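PDB 3K17: Lin0012 protein from Listeria innocua, which probably phosphorylates phosphomevalonate with ATP in the mevalonate route to isopentenyl diphosphate. Local coordinates for residues 26-31 and 246-251; 106-109 and 113-116; 143-148 and 203-208; 258-263 and 267-272; 280-285 and 291-296. All coordinates share one frame; numbering follows the deposited sequence.

Interaction 1: residues 26-31 and 246-251; sequences SGHTAI and HFLTRN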
# COMPACT_ATOMS: atom_id res chain seq x y z
N SER A 26 -36.74 -7.36 -10.06
CA SER A 26 -37.68 -6.30 -9.72
C SER A 26 -39.12 -6.72 -10.02
O SER A 26 -39.38 -7.45 -10.97
CB SER A 26 -37.35 -5.03 -10.52
OG SER A 26 -36.03 -4.58 -10.24
N GLY A 27 -40.04 -6.28 -9.18
CA GLY A 27 -41.44 -6.61 -9.40
C GLY A 27 -41.83 -8.06 -9.19
O GLY A 27 -43.00 -8.41 -9.34
N HIS A 28 -40.87 -8.92 -8.86
CA HIS A 28 -41.20 -10.32 -8.64
C HIS A 28 -41.62 -10.53 -7.19
O HIS A 28 -41.23 -9.76 -6.29
CB HIS A 28 -40.03 -11.23 -9.01
CG HIS A 28 -39.89 -11.43 -10.49
ND1 HIS A 28 -39.62 -10.39 -11.36
CD2 HIS A 28 -39.98 -12.54 -11.25
CE1 HIS A 28 -39.56 -10.86 -12.59
NE2 HIS A 28 -39.77 -12.16 -12.56
N THR A 29 -42.41 -11.56 -6.95
CA THR A 29 -42.93 -11.80 -5.61
C THR A 29 -42.53 -13.10 -4.93
O THR A 29 -42.39 -14.15 -5.56
CB THR A 29 -44.48 -11.72 -5.63
OG1 THR A 29 -44.89 -10.49 -6.24
CG2 THR A 29 -45.04 -11.77 -4.22
N ALA A 30 -42.37 -13.02 -3.61
CA ALA A 30 -42.03 -14.18 -2.80
C ALA A 30 -42.91 -14.19 -1.56
O ALA A 30 -43.43 -13.15 -1.15
CB ALA A 30 -40.56 -14.16 -2.39
N ILE A 31 -43.08 -15.37 -0.98
CA ILE A 31 -43.86 -15.54 0.23
C ILE A 31 -42.84 -15.79 1.35
O ILE A 31 -41.89 -16.53 1.14
CB ILE A 31 -44.78 -16.77 0.15
CG1 ILE A 31 -45.76 -16.63 -1.02
CG2 ILE A 31 -45.53 -16.94 1.48
CD1 ILE A 31 -46.69 -15.43 -0.91
N HIS A 246 -37.06 -18.99 -18.33
CA HIS A 246 -38.07 -20.03 -18.20
C HIS A 246 -38.35 -20.21 -16.72
O HIS A 246 -39.50 -20.38 -16.31
CB HIS A 246 -37.56 -21.36 -18.78
CG HIS A 246 -38.47 -22.52 -18.53
ND1 HIS A 246 -39.75 -22.58 -19.04
CD2 HIS A 246 -38.30 -23.65 -17.82
CE1 HIS A 246 -40.32 -23.71 -18.66
NE2 HIS A 246 -39.46 -24.38 -17.92
N PHE A 247 -37.28 -20.19 -15.94
CA PHE A 247 -37.39 -20.31 -14.49
C PHE A 247 -38.28 -19.20 -13.95
O PHE A 247 -39.26 -19.47 -13.25
CB PHE A 247 -36.00 -20.22 -13.85
CG PHE A 247 -36.03 -19.98 -12.36
CD1 PHE A 247 -36.63 -20.90 -11.51
CD2 PHE A 247 -35.48 -18.82 -11.82
CE1 PHE A 247 -36.69 -20.66 -10.13
CE2 PHE A 247 -35.53 -18.58 -10.45
CZ PHE A 247 -36.13 -19.50 -9.60
N LEU A 248 -37.94 -17.96 -14.28
CA LEU A 248 -38.72 -16.81 -13.83
C LEU A 248 -40.19 -16.91 -14.22
O LEU A 248 -41.07 -16.82 -13.37
CB LEU A 248 -38.13 -15.51 -14.41
CG LEU A 248 -36.75 -15.07 -13.93
CD1 LEU A 248 -36.39 -13.75 -14.63
CD2 LEU A 248 -36.74 -14.89 -12.42
N THR A 249 -40.44 -17.08 -15.51
CA THR A 249 -41.81 -17.19 -16.02
C THR A 249 -42.57 -18.25 -15.26
O THR A 249 -43.70 -18.03 -14.80
CB THR A 249 -41.80 -17.56 -17.51
OG1 THR A 249 -41.09 -16.56 -18.25
CG2 THR A 249 -43.24 -17.68 -18.04
N ARG A 250 -41.94 -19.41 -15.13
CA ARG A 250 -42.53 -20.53 -14.42
C ARG A 250 -42.78 -20.13 -12.96
O ARG A 250 -43.83 -20.42 -12.38
CB ARG A 250 -41.58 -21.72 -14.49
CG ARG A 250 -42.18 -23.03 -14.03
CD ARG A 250 -43.01 -23.67 -15.13
NE ARG A 250 -43.94 -24.63 -14.56
CZ ARG A 250 -45.03 -24.28 -13.88
NH1 ARG A 250 -45.31 -23.00 -13.70
NH2 ARG A 250 -45.81 -25.21 -13.36
N ASN A 251 -41.81 -19.45 -12.37
CA ASN A 251 -41.93 -19.00 -10.98
C ASN A 251 -43.12 -18.07 -10.80
O ASN A 251 -43.86 -18.20 -9.83
CB ASN A 251 -40.64 -18.29 -10.54
CG ASN A 251 -40.81 -17.54 -9.23
OD1 ASN A 251 -41.28 -16.38 -9.21
ND2 ASN A 251 -40.45 -18.19 -8.13
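His28 and Leu248 meet by van der Waals packing, the main touch between the turn that leads into strand 29-35 and helix 241-264. The CD2 methyl of Leu248 lies 4.1 Å from His28 NE2, approaching the imidazole obliquely, while Leu248 CB comes to 4.2 Å from the same NE2. The two side chains cross at about a right angle, so the leucine meets the outer end of the ring without running along it. With chi1 at -77°, His28 CG is turned back beside its own backbone N, and this directs the far side of the imidazole to the helix. The packing is light, and Leu248 also rests on Ala22 and Glu25, while His28 touches Asn252.

The polar bond beside the contact lies within segment 26-31. His28 ND1 donates to Ser26 O over 3.0 Å, nearly straight at 168°, with the oxygen almost in the ring plane; the donor stands above the carbonyl plane of Ser26. The bond bridges Gly27 and holds the rotation of the imidazole, so NE2 is the nitrogen presented to Leu248.

No hydrogen bond joins the two segments. Asn251 OD1 approaches Thr29 O at 4.4 Å, a distance too long for any direct link, and Thr29 OG1 is instead bonded to Thr176 OG1 on the neighbouring strand.

The residues thus join the start of strand 29-35, part of the large mixed sheet, to helix 241-264, a packing of sheet against helix consistent with the two-part GHMP kinase fold.

Interaction 2: residues 106-109 and 113-116; sequences ELID and AKYG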
# COMPACT_ATOMS: atom_id res chain seq x y z
N GLU A 106 -30.80 -15.41 18.80
CA GLU A 106 -31.32 -16.76 19.00
C GLU A 106 -31.36 -17.38 17.61
O GLU A 106 -31.92 -18.45 17.41
CB GLU A 106 -32.76 -16.75 19.55
CG GLU A 106 -33.02 -15.83 20.74
CD GLU A 106 -34.48 -15.92 21.24
OE1 GLU A 106 -35.41 -16.04 20.40
OE2 GLU A 106 -34.70 -15.85 22.46
N LEU A 107 -30.78 -16.69 16.64
CA LEU A 107 -30.79 -17.18 15.27
C LEU A 107 -29.62 -18.11 14.98
O LEU A 107 -29.31 -18.39 13.82
CB LEU A 107 -30.80 -16.01 14.28
CG LEU A 107 -31.91 -14.98 14.49
CD1 LEU A 107 -31.97 -14.06 13.29
CD2 LEU A 107 -33.26 -15.69 14.68
N ILE A 108 -28.99 -18.60 16.04
CA ILE A 108 -27.86 -19.51 15.88
C ILE A 108 -28.07 -20.78 16.68
O ILE A 108 -28.77 -20.81 17.69
CB ILE A 108 -26.54 -18.87 16.36
CG1 ILE A 108 -26.66 -18.51 17.84
CG2 ILE A 108 -26.20 -17.66 15.50
CD1 ILE A 108 -25.38 -17.92 18.44
N ASP A 109 -27.44 -21.85 16.20
CA ASP A 109 -27.53 -23.15 16.85
C ASP A 109 -26.63 -23.17 18.10
O ASP A 109 -25.78 -22.30 18.30
CB ASP A 109 -27.09 -24.21 15.85
CG ASP A 109 -27.11 -25.60 16.43
OD1 ASP A 109 -28.21 -26.13 16.66
OD2 ASP A 109 -26.02 -26.16 16.66
N ALA A 113 -23.34 -22.09 14.90
CA ALA A 113 -23.60 -21.91 13.47
C ALA A 113 -24.95 -21.21 13.26
O ALA A 113 -25.92 -21.51 13.96
CB ALA A 113 -23.62 -23.27 12.76
N LYS A 114 -25.01 -20.29 12.31
CA LYS A 114 -26.27 -19.60 12.01
C LYS A 114 -27.25 -20.59 11.37
O LYS A 114 -26.84 -21.44 10.57
CB LYS A 114 -26.02 -18.42 11.06
CG LYS A 114 -25.22 -17.27 11.68
CD LYS A 114 -25.02 -16.14 10.67
CE LYS A 114 -24.24 -14.98 11.27
NZ LYS A 114 -23.90 -13.94 10.25
N TYR A 115 -28.52 -20.49 11.73
CA TYR A 115 -29.54 -21.38 11.17
C TYR A 115 -29.91 -20.97 9.75
O TYR A 115 -30.48 -21.76 9.00
CB TYR A 115 -30.82 -21.34 12.00
CG TYR A 115 -30.75 -22.08 13.31
CD1 TYR A 115 -30.30 -23.39 13.37
CD2 TYR A 115 -31.19 -21.48 14.49
CE1 TYR A 115 -30.30 -24.10 14.57
CE2 TYR A 115 -31.19 -22.18 15.69
CZ TYR A 115 -30.75 -23.49 15.72
OH TYR A 115 -30.78 -24.18 16.91
N GLY A 116 -29.59 -19.73 9.40
CA GLY A 116 -29.94 -19.23 8.08
C GLY A 116 -31.32 -18.60 8.17
O GLY A 116 -32.16 -18.77 7.29
O HOH W 1 -29.61 -17.42 11.11
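Tyr115 lays its ring against the backbone of Ile108 and Asp109. Asp109 N stands 3.7 Å above one ring face, displaced toward the rim, and Ile108 C lies over that same face, whereas Glu106 O sits at the ring edge. Tyr115 CG is turned beside its own backbone N (chi1 -75°), which folds the ring back over the backbone of 108-109. Trp219 makes an edge-to-face pair with the same ring.

Asp109 crosses Tyr115 at about a right angle, its carboxylate plane turned 72° from the ring. Asp109 CB touches Tyr115 CE1 at 3.5 Å, and Asp109 OD2 is held by Ser111 OG inside the turn. The N-H of Asp109 runs to Ala113 O (2.7 Å, 177°) and so is spent on the backbone rather than on the ring beside it.

Ile108 faces Lys114 as a non-hydrogen-bonded antiparallel pair, their CA atoms 4.2 Å apart. Flanking it, Tyr115 N donates to Leu107 O at 3.1 Å, and the Asp109 bond closes the far end. Ile108 CA adds a CA-H...O contact to Ala113 O, and its CG2 meets Lys114 CG at 4.0 Å.

Leu107 O accepts a second hydrogen bond, from a water 2.9 Å away that in turn accepts from Gly116 N. The loop leads into the glycine- and serine-rich segment that in GHMP kinases binds the nucleotide phosphates. Its backbone amides and carbonyls are thus paired by two nearly straight bonds and a bridging water, with the Tyr115 ring packed on that same backbone.

Interaction 3: residues 143-148 and 203-208; sequences KKFKLA and LQIETL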
# COMPACT_ATOMS: atom_id res chain seq x y z
N LYS A 143 -41.61 3.47 5.89
CA LYS A 143 -40.42 4.30 5.81
C LYS A 143 -39.27 3.56 6.50
O LYS A 143 -38.13 3.61 6.04
CB LYS A 143 -40.65 5.67 6.46
CG LYS A 143 -41.61 6.57 5.68
CD LYS A 143 -41.73 7.95 6.34
CE LYS A 143 -42.80 8.83 5.68
NZ LYS A 143 -42.43 9.27 4.30
N LYS A 144 -39.56 2.87 7.59
CA LYS A 144 -38.53 2.11 8.30
C LYS A 144 -38.03 0.98 7.40
O LYS A 144 -36.84 0.67 7.38
CB LYS A 144 -39.08 1.56 9.62
CG LYS A 144 -39.47 2.67 10.59
CD LYS A 144 -39.69 2.18 12.02
CE LYS A 144 -40.96 1.35 12.14
NZ LYS A 144 -41.17 0.92 13.55
N PHE A 145 -38.93 0.37 6.63
CA PHE A 145 -38.51 -0.69 5.74
C PHE A 145 -37.52 -0.12 4.73
O PHE A 145 -36.50 -0.74 4.43
CB PHE A 145 -39.69 -1.28 4.96
CG PHE A 145 -39.26 -2.08 3.77
CD1 PHE A 145 -38.76 -3.37 3.92
CD2 PHE A 145 -39.29 -1.52 2.49
CE1 PHE A 145 -38.29 -4.09 2.82
CE2 PHE A 145 -38.82 -2.23 1.39
CZ PHE A 145 -38.32 -3.52 1.56
N LYS A 146 -37.82 1.07 4.21
CA LYS A 146 -36.96 1.72 3.23
C LYS A 146 -35.57 2.01 3.79
O LYS A 146 -34.57 1.83 3.10
CB LYS A 146 -37.60 3.04 2.75
CG LYS A 146 -38.86 2.87 1.91
CD LYS A 146 -39.37 4.24 1.48
CE LYS A 146 -40.66 4.15 0.67
NZ LYS A 146 -41.14 5.51 0.29
N LEU A 147 -35.50 2.48 5.03
CA LEU A 147 -34.20 2.75 5.65
C LEU A 147 -33.44 1.43 5.76
O LEU A 147 -32.28 1.33 5.36
CB LEU A 147 -34.39 3.37 7.04
CG LEU A 147 -34.96 4.79 7.11
CD1 LEU A 147 -35.29 5.13 8.55
CD2 LEU A 147 -33.96 5.79 6.53
N ALA A 148 -34.10 0.41 6.30
CA ALA A 148 -33.50 -0.90 6.48
C ALA A 148 -33.09 -1.55 5.16
O ALA A 148 -32.04 -2.20 5.07
CB ALA A 148 -34.46 -1.81 7.24
N LEU A 203 -42.76 -1.88 -5.44
CA LEU A 203 -42.73 -2.37 -4.07
C LEU A 203 -44.11 -2.64 -3.49
O LEU A 203 -45.01 -1.81 -3.58
CB LEU A 203 -42.02 -1.36 -3.17
CG LEU A 203 -41.98 -1.74 -1.69
CD1 LEU A 203 -41.10 -2.96 -1.50
CD2 LEU A 203 -41.46 -0.56 -0.86
N GLN A 204 -44.27 -3.82 -2.90
CA GLN A 204 -45.53 -4.16 -2.25
C GLN A 204 -45.28 -5.19 -1.17
O GLN A 204 -44.60 -6.19 -1.39
CB GLN A 204 -46.56 -4.71 -3.24
CG GLN A 204 -47.97 -4.73 -2.63
CD GLN A 204 -49.01 -5.38 -3.53
OE1 GLN A 204 -49.17 -5.01 -4.69
NE2 GLN A 204 -49.75 -6.33 -2.97
N ILE A 205 -45.82 -4.93 0.01
CA ILE A 205 -45.67 -5.83 1.13
C ILE A 205 -47.06 -6.13 1.65
O ILE A 205 -47.68 -5.31 2.31
CB ILE A 205 -44.80 -5.20 2.23
CG1 ILE A 205 -43.48 -4.69 1.62
CG2 ILE A 205 -44.53 -6.21 3.33
CD1 ILE A 205 -42.56 -4.01 2.62
N GLU A 206 -47.56 -7.33 1.34
CA GLU A 206 -48.89 -7.73 1.75
C GLU A 206 -48.92 -8.72 2.90
O GLU A 206 -48.29 -9.78 2.84
CB GLU A 206 -49.63 -8.36 0.56
CG GLU A 206 -51.06 -8.74 0.88
CD GLU A 206 -51.72 -9.56 -0.21
OE1 GLU A 206 -51.16 -9.61 -1.33
OE2 GLU A 206 -52.79 -10.14 0.04
N THR A 207 -49.66 -8.37 3.95
CA THR A 207 -49.80 -9.25 5.09
C THR A 207 -50.74 -10.38 4.68
O THR A 207 -51.80 -10.13 4.09
CB THR A 207 -50.40 -8.50 6.30
OG1 THR A 207 -49.43 -7.57 6.81
CG2 THR A 207 -50.80 -9.47 7.39
N LEU A 208 -50.35 -11.62 4.97
CA LEU A 208 -51.14 -12.80 4.63
C LEU A 208 -51.64 -13.55 5.85
O LEU A 208 -51.19 -13.32 6.97
CB LEU A 208 -50.31 -13.76 3.78
CG LEU A 208 -49.83 -13.29 2.41
CD1 LEU A 208 -48.87 -14.33 1.83
CD2 LEU A 208 -51.02 -13.08 1.50
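Beside the packing of Phe145 on Leu203 and Ile205, Lys146 NZ is gripped by several groups: it donates to Glu198 O, makes weaker bonds to Met196 O and Phe195 O, and its charge makes a cation-pi contact with Trp200. Neighbouring positions of helix 141-156 thus serve different surroundings, Lys146 reaching backbone carbonyls and an indole, Phe145 reaching aliphatic side chains.

Phe145 carries the contact itself. Its CG lies opposite the backbone N across the CA-CB bond (chi1 164°), which swings the ring away from the helix and over to the strand. The CD1 methyl of Ile205 sits above the centre of one ring face, 4.0 Å from the centroid and just 9° off the normal, a clear CH-pi contact. That methyl is about equally far from Phe145 CG, at 4.0 Å, and from its two ortho carbons.

In this way helix 141-156 is fastened to strand 204-208, which pairs antiparallel with strand 172-176 in the large mixed sheet; helices laid on such a sheet are consistent with the S5-like N-terminal domain of GHMP kinases.

Leu203, just ahead of the strand, meets the ring from another direction. Both of its methyls reach Phe145 CE2 from one side, CD1 and CD2 each 3.8 Å from that atom, and the two side chains run antiparallel alongside each other. The approach to the ring is oblique. Tyr175 of the adjacent strand touches both Phe145 and Leu203, and Ile164 from helix 162-169 reaches Phe145 as well.

Interaction 4: residues 258-263 and 267-272; sequences IIQAFH and EELLYS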
# COMPACT_ATOMS: atom_id res chain seq x y z
N ILE A 258 -49.95 -19.81 -5.53
CA ILE A 258 -49.77 -19.89 -4.10
C ILE A 258 -50.43 -18.70 -3.39
O ILE A 258 -50.99 -18.86 -2.31
CB ILE A 258 -48.25 -19.99 -3.74
CG1 ILE A 258 -48.09 -20.46 -2.29
CG2 ILE A 258 -47.56 -18.65 -3.94
CD1 ILE A 258 -46.69 -20.94 -1.95
N ILE A 259 -50.39 -17.52 -4.00
CA ILE A 259 -51.04 -16.36 -3.39
C ILE A 259 -52.55 -16.63 -3.35
O ILE A 259 -53.23 -16.29 -2.37
CB ILE A 259 -50.75 -15.05 -4.18
CG1 ILE A 259 -49.30 -14.61 -3.92
CG2 ILE A 259 -51.71 -13.95 -3.73
CD1 ILE A 259 -48.91 -13.35 -4.64
N GLN A 260 -53.07 -17.24 -4.40
CA GLN A 260 -54.49 -17.59 -4.47
C GLN A 260 -54.77 -18.56 -3.33
O GLN A 260 -55.73 -18.40 -2.58
CB GLN A 260 -54.79 -18.26 -5.81
CG GLN A 260 -56.24 -18.70 -6.00
CD GLN A 260 -56.43 -19.47 -7.29
OE1 GLN A 260 -55.96 -19.05 -8.35
NE2 GLN A 260 -57.12 -20.60 -7.22
N ALA A 261 -53.91 -19.57 -3.20
CA ALA A 261 -54.06 -20.58 -2.15
C ALA A 261 -54.14 -19.94 -0.77
O ALA A 261 -54.92 -20.38 0.08
CB ALA A 261 -52.89 -21.56 -2.21
N PHE A 262 -53.33 -18.91 -0.54
CA PHE A 262 -53.33 -18.21 0.74
C PHE A 262 -54.64 -17.45 0.92
O PHE A 262 -55.32 -17.59 1.93
CB PHE A 262 -52.15 -17.23 0.80
CG PHE A 262 -50.95 -17.76 1.54
CD1 PHE A 262 -50.75 -17.46 2.88
CD2 PHE A 262 -50.01 -18.56 0.89
CE1 PHE A 262 -49.63 -17.93 3.57
CE2 PHE A 262 -48.89 -19.05 1.56
CZ PHE A 262 -48.70 -18.73 2.90
N HIS A 263 -54.99 -16.64 -0.08
CA HIS A 263 -56.21 -15.85 -0.03
C HIS A 263 -57.45 -16.72 0.18
O HIS A 263 -58.33 -16.38 0.97
CB HIS A 263 -56.37 -15.07 -1.34
CG HIS A 263 -55.46 -13.88 -1.45
ND1 HIS A 263 -55.21 -13.24 -2.65
CD2 HIS A 263 -54.76 -13.20 -0.51
CE1 HIS A 263 -54.41 -12.22 -2.43
NE2 HIS A 263 -54.12 -12.17 -1.15
N GLU A 267 -55.84 -25.47 0.71
CA GLU A 267 -54.77 -26.36 1.13
C GLU A 267 -54.18 -27.21 0.00
O GLU A 267 -52.95 -27.32 -0.12
CB GLU A 267 -55.27 -27.24 2.27
CG GLU A 267 -55.50 -26.45 3.56
CD GLU A 267 -56.08 -27.29 4.68
OE1 GLU A 267 -55.71 -28.47 4.81
OE2 GLU A 267 -56.90 -26.75 5.46
N GLU A 268 -55.02 -27.81 -0.83
CA GLU A 268 -54.51 -28.64 -1.92
C GLU A 268 -53.69 -27.81 -2.90
O GLU A 268 -52.69 -28.29 -3.43
CB GLU A 268 -55.66 -29.33 -2.67
CG GLU A 268 -56.35 -30.45 -1.88
CD GLU A 268 -55.39 -31.55 -1.43
OE1 GLU A 268 -54.50 -31.93 -2.23
OE2 GLU A 268 -55.54 -32.02 -0.28
N LEU A 269 -54.13 -26.59 -3.14
CA LEU A 269 -53.42 -25.70 -4.07
C LEU A 269 -52.08 -25.26 -3.47
O LEU A 269 -51.15 -24.91 -4.20
CB LEU A 269 -54.28 -24.49 -4.40
CG LEU A 269 -53.69 -23.49 -5.40
CD1 LEU A 269 -53.38 -24.20 -6.72
CD2 LEU A 269 -54.66 -22.33 -5.62
N LEU A 270 -51.98 -25.26 -2.14
CA LEU A 270 -50.74 -24.88 -1.48
C LEU A 270 -49.73 -26.01 -1.68
O LEU A 270 -48.59 -25.76 -2.09
CB LEU A 270 -50.97 -24.65 0.02
CG LEU A 270 -49.73 -24.31 0.87
CD1 LEU A 270 -49.02 -23.08 0.33
CD2 LEU A 270 -50.16 -24.09 2.30
N TYR A 271 -50.15 -27.25 -1.41
CA TYR A 271 -49.26 -28.40 -1.57
C TYR A 271 -48.69 -28.53 -2.98
O TYR A 271 -47.48 -28.68 -3.16
CB TYR A 271 -49.99 -29.71 -1.21
CG TYR A 271 -50.54 -29.75 0.20
CD1 TYR A 271 -49.75 -29.41 1.29
CD2 TYR A 271 -51.86 -30.14 0.43
CE1 TYR A 271 -50.26 -29.45 2.60
CE2 TYR A 271 -52.38 -30.19 1.73
CZ TYR A 271 -51.58 -29.84 2.80
OH TYR A 271 -52.10 -29.87 4.08
N SER A 272 -49.57 -28.49 -3.97
CA SER A 272 -49.12 -28.62 -5.35
C SER A 272 -48.21 -27.47 -5.77
O SER A 272 -47.27 -27.67 -6.53
CB SER A 272 -50.33 -28.71 -6.30
OG SER A 272 -51.25 -27.67 -6.05
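Helix segments 258-263 and 267-272 run nearly antiparallel, their N-to-C directions 152° apart and their axes 8.2 Å from each other at closest approach. The backbones come nearest where Ala261 faces Leu270, with CA atoms 5.5 Å apart, a spacing that the small methyl of Ala261 permits.

Leu269 and Leu270 lie to the two flanks of that methyl. Ala261 CB touches Leu269 CG at 3.8 Å and sits equally close to Leu270 N. Leu269 sends CD2 over the last turns of helix 241-264, 3.7 Å from Ala261 N, and meets Gln260 NE2 at 3.4 Å; the extended glutamine chain crosses the leucine at about a right angle. On the other flank, Leu270 CD1 packs on Ile258 CG1 at 3.8 Å and, more loosely, on the Phe262 ring, which it meets obliquely. With CG anti to N in both leucines (chi1 near 180°), each branched end is carried toward the partner helix.

Phe262 and Ile258 also touch Ile31, and Leu270 reaches Phe325 of strand 321-326. Two consecutive helices joined by a tight turn form an alpha-helical hairpin, here in the C-terminal part of the GHMP kinase fold.

Interaction 5: residues 280-285 and 291-296; sequences ILQELG and NIETSL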
# COMPACT_ATOMS: atom_id res chain seq x y z
N ILE A 280 -38.95 -26.44 -10.00
CA ILE A 280 -38.24 -25.46 -10.81
C ILE A 280 -36.91 -25.06 -10.17
O ILE A 280 -35.97 -24.68 -10.87
CB ILE A 280 -39.09 -24.20 -11.08
CG1 ILE A 280 -39.31 -23.41 -9.78
CG2 ILE A 280 -40.44 -24.60 -11.67
CD1 ILE A 280 -40.05 -22.11 -10.00
N LEU A 281 -36.83 -25.14 -8.85
CA LEU A 281 -35.59 -24.80 -8.16
C LEU A 281 -34.60 -25.94 -8.38
O LEU A 281 -33.40 -25.71 -8.48
CB LEU A 281 -35.85 -24.57 -6.66
CG LEU A 281 -36.50 -23.23 -6.31
CD1 LEU A 281 -36.92 -23.20 -4.85
CD2 LEU A 281 -35.52 -22.10 -6.61
N GLN A 282 -35.12 -27.16 -8.46
CA GLN A 282 -34.28 -28.33 -8.71
C GLN A 282 -33.73 -28.18 -10.12
O GLN A 282 -32.55 -28.43 -10.37
CB GLN A 282 -35.10 -29.62 -8.63
CG GLN A 282 -35.69 -29.96 -7.27
CD GLN A 282 -36.42 -31.29 -7.28
OE1 GLN A 282 -37.36 -31.49 -8.05
NE2 GLN A 282 -36.00 -32.20 -6.41
N GLU A 283 -34.59 -27.77 -11.04
CA GLU A 283 -34.22 -27.59 -12.44
C GLU A 283 -33.14 -26.52 -12.56
O GLU A 283 -32.13 -26.72 -13.23
CB GLU A 283 -35.45 -27.17 -13.26
CG GLU A 283 -36.64 -28.09 -13.11
CD GLU A 283 -36.41 -29.44 -13.76
OE1 GLU A 283 -37.24 -30.36 -13.54
OE2 GLU A 283 -35.42 -29.59 -14.51
N LEU A 284 -33.39 -25.38 -11.92
CA LEU A 284 -32.44 -24.27 -11.95
C LEU A 284 -31.09 -24.73 -11.44
O LEU A 284 -30.05 -24.45 -12.04
CB LEU A 284 -32.96 -23.11 -11.09
CG LEU A 284 -32.01 -21.92 -10.90
CD1 LEU A 284 -31.62 -21.36 -12.25
CD2 LEU A 284 -32.67 -20.85 -10.04
N GLY A 285 -31.10 -25.45 -10.32
CA GLY A 285 -29.87 -25.94 -9.74
C GLY A 285 -29.12 -26.85 -10.69
O GLY A 285 -27.90 -26.76 -10.83
N ASN A 291 -25.79 -26.61 -6.61
CA ASN A 291 -26.40 -27.56 -5.69
C ASN A 291 -27.39 -26.89 -4.73
O ASN A 291 -27.11 -26.77 -3.53
CB ASN A 291 -25.30 -28.28 -4.91
CG ASN A 291 -25.85 -29.31 -3.94
OD1 ASN A 291 -26.79 -30.03 -4.26
ND2 ASN A 291 -25.25 -29.38 -2.75
N ILE A 292 -28.53 -26.46 -5.26
CA ILE A 292 -29.55 -25.82 -4.44
C ILE A 292 -30.17 -26.85 -3.50
O ILE A 292 -30.14 -26.70 -2.28
CB ILE A 292 -30.66 -25.19 -5.30
CG1 ILE A 292 -30.07 -24.10 -6.19
CG2 ILE A 292 -31.75 -24.61 -4.40
CD1 ILE A 292 -31.07 -23.45 -7.12
N GLU A 293 -30.73 -27.91 -4.07
CA GLU A 293 -31.32 -28.94 -3.24
C GLU A 293 -30.25 -29.99 -2.94
O GLU A 293 -29.95 -30.85 -3.77
CB GLU A 293 -32.51 -29.58 -3.93
CG GLU A 293 -33.21 -30.63 -3.08
CD GLU A 293 -34.54 -31.05 -3.66
OE1 GLU A 293 -35.49 -30.25 -3.61
OE2 GLU A 293 -34.62 -32.19 -4.18
N THR A 294 -29.67 -29.91 -1.74
CA THR A 294 -28.65 -30.86 -1.33
C THR A 294 -29.30 -32.21 -1.10
O THR A 294 -30.52 -32.34 -1.18
CB THR A 294 -27.98 -30.43 -0.01
OG1 THR A 294 -28.98 -30.34 1.02
CG2 THR A 294 -27.29 -29.09 -0.16
N SER A 295 -28.48 -33.22 -0.82
CA SER A 295 -29.00 -34.56 -0.58
C SER A 295 -29.89 -34.57 0.65
O SER A 295 -30.91 -35.24 0.68
CB SER A 295 -27.85 -35.55 -0.38
OG SER A 295 -27.04 -35.62 -1.54
N LEU A 296 -29.49 -33.82 1.67
CA LEU A 296 -30.27 -33.77 2.90
C LEU A 296 -31.58 -33.01 2.67
O LEU A 296 -32.62 -33.37 3.22
CB LEU A 296 -29.45 -33.12 4.02
CG LEU A 296 -29.95 -33.35 5.44
CD1 LEU A 296 -30.27 -34.82 5.67
CD2 LEU A 296 -28.88 -32.87 6.42
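The flat ends of Gln282 and Glu293 meet at a slant, amide and carboxylate planes 50° apart. Gln282 NE2 donates to Glu293 OE2 over 2.6 Å, with a bent N-H...O angle of 144°. The oxygen lies close to the amide plane, but the nitrogen comes from above the carboxylate plane, 37° out of it. Glu293 OE1 stays 3.5 Å from the same nitrogen, too poorly aimed to be a bond, and instead forms a salt bridge with Arg278 NE.

Beneath this polar pair, Ile292 presses its CD1 into the helix, 3.5 Å from Leu281 O and 3.8 Å from Gly285 N. Ile292 CG1 turns beside its own N and passes within 4.0 Å of Gly285 CA, where the missing side chain lets the two backbones approach to 5.3 Å between the CA atoms of Gly285 and Ile292. Leu284 CG flanks CD1 more loosely.

Thr294 N-caps the next helix, its OG1 accepting from Leu297 N. Shared by a neutral amide and a guanidinium, the carboxylate of Glu293 is probably kept ionised, while Ile292 packs the following loop against the backbone of helix 267-288 at Leu281 and Gly285.

Overall arrangement
Interactions 1, 4 and 5 are linked through the successive helices 241-264 and 267-288. Interaction 1 touches interaction 5 where Phe247 CE1 meets Ile280 CD1 at 3.7 Å, and interaction 4 where Ile31 CG2 meets Phe262 CZ at 3.9 Å. Interaction 3 joins from the sheet side: Leu208 packs on Ile31 and Phe262, and Glu206 OE2 probably bonds His263 NE2 at 2.7 Å. Interaction 4, though on the same helix as interaction 5, stays about 9 Å from it between nearest atoms. Interaction 2 stands apart, about 12 Å from interactions 1 and 5 at the nearest atoms, next to the presumed phosphate-binding loop of the kinase.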